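Local coordinates for protein rutinosidase (Aspergillus niger, PDB 6I1A) that is a secreted family 5 glycoside hydrolase acting as a rutinosidase, and is probably also able to cleave glucose from the non-reducing ends of beta-1,3-glucans, at residues T36-F41 with K341-T346. Sequence-based numbering, arbitrary orientation.
With NAG (2-acetamido-2-deoxy-beta-D-glucopyranose), chain G; EDO (1,2-ethanediol), chain M; EDO (1,2-ethanediol), chain U.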
# COMPACT_ATOMS: atom_id res chain seq x y z
N THR A 36 -1.77 4.71 -24.77
CA THR A 36 -2.46 3.43 -24.55
C THR A 36 -3.90 3.44 -25.03
O THR A 36 -4.51 2.37 -25.20
CB THR A 36 -2.37 3.10 -23.06
OG1 THR A 36 -2.87 4.21 -22.31
CG2 THR A 36 -0.95 2.81 -22.67
N ILE A 37 -4.54 4.61 -25.14
CA ILE A 37 -6.02 4.65 -25.34
C ILE A 37 -6.43 4.24 -26.77
O ILE A 37 -7.48 3.67 -26.98
CB ILE A 37 -6.55 6.06 -24.98
CG1 ILE A 37 -6.30 6.26 -23.49
CG2 ILE A 37 -8.02 6.17 -25.37
CD1 ILE A 37 -6.64 7.66 -22.96
N ASP A 38 -5.60 4.60 -27.76
CA ASP A 38 -5.92 4.38 -29.20
C ASP A 38 -4.57 4.07 -29.88
O ASP A 38 -3.75 4.96 -30.13
CB ASP A 38 -6.68 5.55 -29.80
CG ASP A 38 -7.09 5.40 -31.25
OD1 ASP A 38 -6.45 4.62 -31.96
OD2 ASP A 38 -8.01 6.11 -31.66
N SER A 39 -4.31 2.78 -30.12
CA SER A 39 -3.00 2.34 -30.67
C SER A 39 -2.84 2.81 -32.13
O SER A 39 -1.72 3.14 -32.46
CB SER A 39 -2.89 0.79 -30.60
OG SER A 39 -3.03 0.38 -29.25
N LEU A 40 -3.91 2.78 -32.91
CA LEU A 40 -3.79 3.15 -34.36
C LEU A 40 -3.44 4.63 -34.43
O LEU A 40 -2.44 4.97 -35.10
CB LEU A 40 -5.10 2.86 -35.07
CG LEU A 40 -5.13 3.27 -36.54
CD1 LEU A 40 -3.93 2.69 -37.29
CD2 LEU A 40 -6.43 2.79 -37.17
N PHE A 41 -4.08 5.41 -33.59
CA PHE A 41 -3.78 6.87 -33.58
C PHE A 41 -2.32 7.07 -33.24
O PHE A 41 -1.61 7.87 -33.89
CB PHE A 41 -4.75 7.56 -32.63
CG PHE A 41 -4.47 9.03 -32.50
CD1 PHE A 41 -4.86 9.88 -33.52
CD2 PHE A 41 -3.85 9.55 -31.39
CE1 PHE A 41 -4.62 11.26 -33.38
CE2 PHE A 41 -3.58 10.91 -31.28
CZ PHE A 41 -3.93 11.75 -32.32
N LYS A 341 -14.38 5.37 -24.46
CA LYS A 341 -14.00 4.79 -25.76
C LYS A 341 -12.52 4.50 -25.71
O LYS A 341 -11.73 5.40 -25.53
CB LYS A 341 -14.36 5.82 -26.84
CG LYS A 341 -14.85 5.26 -28.14
CD LYS A 341 -15.72 6.30 -28.78
CE LYS A 341 -16.30 5.82 -30.05
NZ LYS A 341 -16.56 6.96 -30.92
N PHE A 342 -12.11 3.24 -25.91
CA PHE A 342 -10.74 2.80 -25.76
C PHE A 342 -10.49 1.68 -26.76
O PHE A 342 -11.26 0.67 -26.70
CB PHE A 342 -10.54 2.32 -24.33
CG PHE A 342 -9.13 2.04 -23.93
CD1 PHE A 342 -8.46 0.92 -24.44
CD2 PHE A 342 -8.47 2.76 -22.94
CE1 PHE A 342 -7.19 0.62 -24.03
CE2 PHE A 342 -7.22 2.44 -22.51
CZ PHE A 342 -6.54 1.38 -23.06
N THR A 343 -9.54 1.86 -27.66
CA THR A 343 -9.22 0.81 -28.67
C THR A 343 -7.80 0.31 -28.54
O THR A 343 -7.41 -0.60 -29.38
CB THR A 343 -9.54 1.28 -30.08
OG1 THR A 343 -8.72 2.43 -30.27
CG2 THR A 343 -11.00 1.56 -30.23
N GLY A 344 -7.04 0.71 -27.54
CA GLY A 344 -5.67 0.29 -27.30
C GLY A 344 -5.57 -1.22 -27.20
O GLY A 344 -6.37 -1.83 -26.48
N ASN A 345 -4.59 -1.80 -27.85
CA ASN A 345 -4.55 -3.29 -27.90
C ASN A 345 -3.32 -3.80 -27.19
O ASN A 345 -2.93 -5.00 -27.40
CB ASN A 345 -4.71 -3.70 -29.36
CG ASN A 345 -3.55 -3.23 -30.21
OD1 ASN A 345 -2.53 -2.81 -29.71
ND2 ASN A 345 -3.72 -3.35 -31.49
N THR A 346 -2.76 -3.06 -26.23
CA THR A 346 -1.66 -3.56 -25.37
C THR A 346 -2.15 -4.84 -24.65
O THR A 346 -3.27 -4.90 -24.13
CB THR A 346 -1.23 -2.53 -24.32
OG1 THR A 346 -0.89 -1.31 -25.00
CG2 THR A 346 -0.05 -3.00 -23.48
C1 NAG G . -2.63 -2.95 -32.39
C2 NAG G . -2.14 -4.16 -33.21
C3 NAG G . -1.16 -3.68 -34.25
C4 NAG G . -1.77 -2.63 -35.10
C5 NAG G . -2.16 -1.51 -34.14
C6 NAG G . -2.76 -0.29 -34.80
C7 NAG G . -2.15 -6.17 -31.82
C8 NAG G . -3.43 -6.55 -32.51
N2 NAG G . -1.47 -5.09 -32.28
O3 NAG G . -0.75 -4.83 -35.02
O4 NAG G . -0.79 -2.09 -36.05
O5 NAG G . -3.18 -2.07 -33.29
O6 NAG G . -3.85 -0.71 -35.64
O7 NAG G . -1.82 -6.77 -30.81
C1 EDO M . 0.68 2.46 -28.69
O1 EDO M . 0.32 1.61 -29.78
C2 EDO M . 0.05 1.93 -27.45
O2 EDO M . -1.34 1.71 -27.49
C1 EDO U . -3.44 2.29 -18.62
O1 EDO U . -2.29 1.74 -19.25
C2 EDO U . -4.63 2.48 -19.54
O2 EDO U . -4.59 3.69 -20.35
O HOH W 1 -3.39 -0.20 -24.93
O HOH W 2 -10.41 4.78 -30.41
O HOH W 3 -6.32 1.38 -31.82
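Ser39 and Asn345 meet at an N-glycosylation site, where the capped start of a short helix is stitched to a long loop. Asn345 ND2 is bonded covalently to C1 of an N-acetylglucosamine, and Asn345 N donates to Ser39 OG at 3.0 Å, fairly straight at 158°. With chi1 -58° placing OG beside the backbone N, the Ser39 hydroxyl accepts from Asn345 N and donates to an ethanediol probably carried over from the crystallisation liquor. Further along, the carbonyl of Ile37 is gripped twice: Thr343 N donates at 2.8 Å to Ile37 O, and Gly344 N adds a weak bond to that oxygen. Beside them Gly344 CA comes within 3.2 Å of Thr36 O in a CA-H...O contact; with no side chain, Gly344 can bring its CA this close to the oxygen. The flat ring of Phe342 receives Ile37 CA over one face in a CH-pi contact, 3.9 Å from the centroid, while Ile37 CG1 touches Phe342 CE2 at 4.0 Å. Asp38 is the N-cap, its OD1 accepting from Phe41 N from above the carboxylate plane; OD2 forms a salt bridge with Arg70. Thr343 OG1 reaches this cap through two waters, one weakly bound to Asp38 OD2, the other accepting from Leu40 N. The contact thus ties the start of helix 39-45, which follows strand 22-26 of the TIM-barrel fold, to the loop between strand 334-337 and helix 355-358, whose Trp358 stacks on the Phe342 ring; Phe41 packs against helix 63-73.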